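Local coordinates for pectate lyase (Bacillus subtilis subsp. subtilis str. 168, PDB 5X2I), which cleaves polygalacturonate by elimination, using calcium, and leaves oligosaccharides with unsaturated galacturonosyl groups at their non-reducing ends, at residues A[187-192]-A[227-232]; A[120-125]-A[144-149]. One frame throughout, in Å; residues are numbered along the deposited sequence.

Contact 1: A[187-192]-A[227-232]. With CA (calcium ion), chain B.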
# COMPACT_ATOMS: atom_id res chain seq x y z
N THR A 187 -2.39 -5.87 0.50
CA THR A 187 -2.16 -5.94 1.96
C THR A 187 -1.30 -7.13 2.21
O THR A 187 -1.70 -8.22 1.86
CB THR A 187 -3.47 -6.18 2.74
OG1 THR A 187 -4.43 -5.22 2.32
CG2 THR A 187 -3.23 -6.02 4.22
N ILE A 188 -0.12 -6.92 2.76
CA ILE A 188 0.76 -8.03 3.14
C ILE A 188 0.52 -8.29 4.66
O ILE A 188 1.08 -7.62 5.52
CB ILE A 188 2.22 -7.71 2.85
CG1 ILE A 188 2.43 -7.29 1.37
CG2 ILE A 188 3.09 -8.91 3.27
CD1 ILE A 188 3.82 -6.73 1.08
N ASN A 189 -0.37 -9.23 4.94
CA ASN A 189 -0.86 -9.55 6.25
C ASN A 189 -0.15 -10.82 6.71
O ASN A 189 -0.65 -11.93 6.52
CB ASN A 189 -2.36 -9.76 6.16
CG ASN A 189 -3.00 -10.11 7.49
OD1 ASN A 189 -2.36 -10.11 8.53
ND2 ASN A 189 -4.29 -10.44 7.46
N GLY A 190 1.06 -10.61 7.24
CA GLY A 190 1.90 -11.69 7.77
C GLY A 190 2.64 -12.38 6.66
O GLY A 190 3.36 -13.33 6.92
N GLY A 191 2.51 -11.91 5.42
CA GLY A 191 3.24 -12.52 4.29
C GLY A 191 4.75 -12.25 4.33
O GLY A 191 5.20 -11.26 4.91
N THR A 192 5.51 -13.09 3.65
CA THR A 192 6.97 -13.05 3.62
C THR A 192 7.55 -13.36 2.22
O THR A 192 6.95 -14.08 1.41
CB THR A 192 7.55 -14.09 4.61
OG1 THR A 192 7.01 -15.38 4.31
CG2 THR A 192 7.17 -13.72 6.05
N ASP A 227 0.28 -2.03 1.94
CA ASP A 227 0.46 -2.01 3.41
C ASP A 227 1.05 -3.32 3.87
O ASP A 227 1.01 -4.30 3.14
CB ASP A 227 -0.86 -1.77 4.14
CG ASP A 227 -1.38 -0.34 3.98
OD1 ASP A 227 -0.63 0.55 3.53
OD2 ASP A 227 -2.54 -0.11 4.41
N ALA A 228 1.63 -3.33 5.05
CA ALA A 228 2.20 -4.54 5.66
C ALA A 228 1.91 -4.57 7.13
O ALA A 228 2.16 -3.59 7.83
CB ALA A 228 3.69 -4.62 5.40
N SER A 229 1.44 -5.72 7.61
CA SER A 229 1.07 -5.85 8.99
C SER A 229 1.34 -7.23 9.51
O SER A 229 1.67 -8.13 8.74
CB SER A 229 -0.40 -5.48 9.13
OG SER A 229 -1.13 -6.42 8.37
N ASN A 230 1.16 -7.38 10.82
CA ASN A 230 1.10 -8.67 11.46
C ASN A 230 2.27 -9.55 11.12
O ASN A 230 2.11 -10.73 10.75
CB ASN A 230 -0.23 -9.38 11.09
CG ASN A 230 -1.43 -8.68 11.71
OD1 ASN A 230 -1.36 -8.13 12.83
ND2 ASN A 230 -2.51 -8.63 10.95
N GLY A 231 3.45 -9.01 11.31
CA GLY A 231 4.67 -9.83 11.19
C GLY A 231 5.08 -10.08 9.73
O GLY A 231 5.92 -10.92 9.46
N ALA A 232 4.53 -9.32 8.78
CA ALA A 232 5.05 -9.35 7.41
C ALA A 232 6.56 -9.09 7.40
O ALA A 232 7.08 -8.30 8.20
CB ALA A 232 4.34 -8.30 6.57
CA CA B . -4.59 -1.08 4.92
O HOH W 1 -6.36 -2.41 5.55

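Contact 2: A[120-125]-A[144-149]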
# COMPACT_ATOMS: atom_id res chain seq x y z
N ARG A 120 -16.13 -10.34 -1.81
CA ARG A 120 -15.95 -10.16 -3.25
C ARG A 120 -14.61 -9.54 -3.64
O ARG A 120 -13.98 -10.06 -4.56
CB ARG A 120 -17.03 -9.32 -3.91
CG ARG A 120 -18.48 -9.75 -3.70
CD ARG A 120 -18.72 -11.22 -3.90
NE ARG A 120 -18.60 -11.53 -5.29
CZ ARG A 120 -18.70 -12.74 -5.83
NH1 ARG A 120 -18.95 -13.80 -5.11
NH2 ARG A 120 -18.55 -12.85 -7.13
N VAL A 121 -14.21 -8.45 -2.95
CA VAL A 121 -13.06 -7.63 -3.40
C VAL A 121 -11.71 -8.14 -2.92
O VAL A 121 -10.72 -7.91 -3.63
CB VAL A 121 -13.18 -6.10 -3.10
CG1 VAL A 121 -14.41 -5.53 -3.79
CG2 VAL A 121 -13.21 -5.75 -1.63
N MET A 122 -11.67 -8.80 -1.75
CA MET A 122 -10.44 -9.26 -1.17
C MET A 122 -10.16 -10.67 -1.58
O MET A 122 -10.97 -11.56 -1.35
CB MET A 122 -10.45 -9.18 0.35
CG MET A 122 -9.07 -9.31 0.96
SD MET A 122 -9.06 -8.99 2.72
CE MET A 122 -9.52 -7.26 2.80
N VAL A 123 -8.99 -10.89 -2.16
CA VAL A 123 -8.62 -12.20 -2.60
C VAL A 123 -7.24 -12.53 -2.01
O VAL A 123 -6.30 -11.68 -2.00
CB VAL A 123 -8.73 -12.10 -4.14
CG1 VAL A 123 -7.43 -12.19 -4.88
CG2 VAL A 123 -9.94 -12.86 -4.67
N ASP A 124 -7.08 -13.75 -1.48
CA ASP A 124 -5.83 -14.19 -0.90
C ASP A 124 -4.89 -14.79 -1.90
O ASP A 124 -5.30 -15.62 -2.74
CB ASP A 124 -6.09 -15.22 0.21
CG ASP A 124 -6.72 -14.58 1.44
OD1 ASP A 124 -6.72 -13.35 1.60
OD2 ASP A 124 -7.27 -15.34 2.23
N ILE A 125 -3.62 -14.42 -1.82
CA ILE A 125 -2.66 -14.93 -2.78
C ILE A 125 -1.85 -16.07 -2.10
O ILE A 125 -1.15 -15.86 -1.13
CB ILE A 125 -1.71 -13.84 -3.34
CG1 ILE A 125 -2.48 -12.57 -3.70
CG2 ILE A 125 -0.91 -14.44 -4.50
CD1 ILE A 125 -3.50 -12.78 -4.81
N ASN A 144 -8.48 -5.95 -3.55
CA ASN A 144 -7.44 -5.91 -2.50
C ASN A 144 -6.82 -7.32 -2.55
O ASN A 144 -7.47 -8.30 -2.19
CB ASN A 144 -8.14 -5.65 -1.18
CG ASN A 144 -7.21 -5.47 0.03
OD1 ASN A 144 -7.65 -4.90 1.01
ND2 ASN A 144 -5.95 -5.94 -0.01
N PHE A 145 -5.61 -7.42 -3.07
CA PHE A 145 -4.84 -8.68 -2.99
C PHE A 145 -4.33 -8.74 -1.54
O PHE A 145 -3.71 -7.76 -1.04
CB PHE A 145 -3.64 -8.65 -3.94
CG PHE A 145 -3.97 -8.87 -5.43
CD1 PHE A 145 -5.28 -8.94 -5.91
CD2 PHE A 145 -2.93 -9.02 -6.33
CE1 PHE A 145 -5.51 -9.11 -7.26
CE2 PHE A 145 -3.18 -9.24 -7.68
CZ PHE A 145 -4.46 -9.24 -8.14
N GLN A 146 -4.58 -9.84 -0.87
CA GLN A 146 -4.04 -10.09 0.47
C GLN A 146 -3.04 -11.26 0.40
O GLN A 146 -3.29 -12.28 -0.22
CB GLN A 146 -5.17 -10.35 1.50
CG GLN A 146 -4.64 -10.62 2.92
CD GLN A 146 -5.71 -10.74 4.03
OE1 GLN A 146 -5.63 -10.04 5.03
NE2 GLN A 146 -6.67 -11.64 3.89
N ILE A 147 -1.87 -11.03 0.97
CA ILE A 147 -0.80 -12.00 0.92
C ILE A 147 -0.43 -12.32 2.34
O ILE A 147 0.16 -11.47 3.05
CB ILE A 147 0.44 -11.44 0.19
CG1 ILE A 147 0.08 -10.89 -1.19
CG2 ILE A 147 1.53 -12.50 0.19
CD1 ILE A 147 1.26 -10.10 -1.81
N LYS A 148 -0.80 -13.53 2.76
CA LYS A 148 -0.51 -14.04 4.12
C LYS A 148 0.58 -15.11 4.05
O LYS A 148 1.00 -15.69 5.07
CB LYS A 148 -1.79 -14.61 4.78
CG LYS A 148 -2.97 -13.64 4.79
CD LYS A 148 -4.14 -14.13 5.68
CE LYS A 148 -4.58 -15.51 5.27
NZ LYS A 148 -5.98 -15.78 5.65
N SER A 149 1.04 -15.36 2.82
CA SER A 149 1.83 -16.54 2.48
C SER A 149 3.23 -16.13 2.09
O SER A 149 3.54 -14.94 2.03
CB SER A 149 1.19 -17.22 1.27
OG SER A 149 1.21 -16.30 0.15
O HOH W 2 -2.37 -15.34 1.32

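Contact 1: A[187-192]-A[227-232]
I188 lays its CG2 methyl against the CB of A232, 3.6 Å away, in the turn that follows strand 226-229, itself parallel to strand 186-189. The pair belongs to the right-handed parallel beta-helix of polysaccharide lyase family 1, and the two strands are successive rungs of one of its sheets. CG2 of I188 stands anti to the backbone N, which carries that methyl forward to A232, while CG1 lies beside the N (chi1 -54°). This apolar face looks inward, where I188 also packs on I194, I196, I235 and M237. The backbones join through I188, whose N donates to D227 O at 2.9 Å and whose O accepts from S229 N at 2.8 Å. N189, on the opposite face, meets N230 of the turn just past the strand ends. The ND2 of N230 gives an almost straight bond of 2.8 Å to N189 OD1. The acceptor lies in the amide plane of N230, but the donor stands 39° out of the N189 carbonyl plane, and the two amides are turned 46° against each other. The far ends of both have further partners: N189 ND2 binds Q146 OE1, and N230 OD1 receives K257 NZ. On the same face as N189, D227 binds the calcium ion through OD2 at 2.3 Å, together with D184, D223 and a water. Its OD1 accepts from the backbone N of I250, which helps fix the rotation of the carboxylate. From the last strand residue, S229, a type I' turn runs to A232 and bends the chain back beside G190. There S229 O is gripped from opposite faces of its carbonyl plane, by A232 N and, at 3.0 Å, by G190 N.

Contact 2: A[120-125]-A[144-149]
Q146 and D124 leave adjacent parallel strands on the same face and run alongside one another, with the amide and carboxylate planes 40° apart. The extended Q146 chain, CG anti to its N (chi1 180°), brings NE2 to D124 OD1 at 2.9 Å on the syn side, its OE1 being taken up by N189. The other carboxylate oxygen, OD2, makes a long salt bridge of 3.7 Å to K148 NZ, which also pairs with E48. Next along this face, M122 runs alongside N144, its bent end setting CE 3.5 Å from N144 OD1. The amide of N144 is held by T187 and by the backbone N of D184, a calcium ligand. V123 and F145 share the opposite, apolar face, V123 CG1 meeting CD1 of the ring obliquely; I125, just past V123, puts CD1 over the ring in a CH-pi contact, 4.3 Å from the centroid. At the exit S149 OG donates to I125 O at 2.7 Å, and a water links that oxygen to K148 N. Helix 105-121 leads directly into edge strand 122-124, joined to 144-147 by parallel backbone bonds such as Q146 N to V123 O, 2.8 Å; helix 38-45 covers V123, I125 and F145, and I125 also touches I131 of strand 129-133 and V152 of strand 150-155.

In the fold
From the N terminus, the chain leaves helix 105-121 and enters strand 122-124; contact 2 closes when it returns as strand 144-147, and the 18 residues separating 120-125 from 144-149 include strands 129-133 and 139-141. Contact 1 follows in series, neither nested nor crossed: strand 186-189 meets strand 226-229, and the 34 residues separating 187-192 from 227-232 supply D223 to the calcium site. Strands 144-147 and 186-189 are themselves neighbours, so the two contacts are the outer pairings of one four-stranded parallel sheet, their centres about 11 Å apart. A probable hydrogen bond from T187 N to F145 O, 2.8 Å, helps join them. Together they carry the sheet from the edge strand that follows helix 105-121 to the calcium-binding strand.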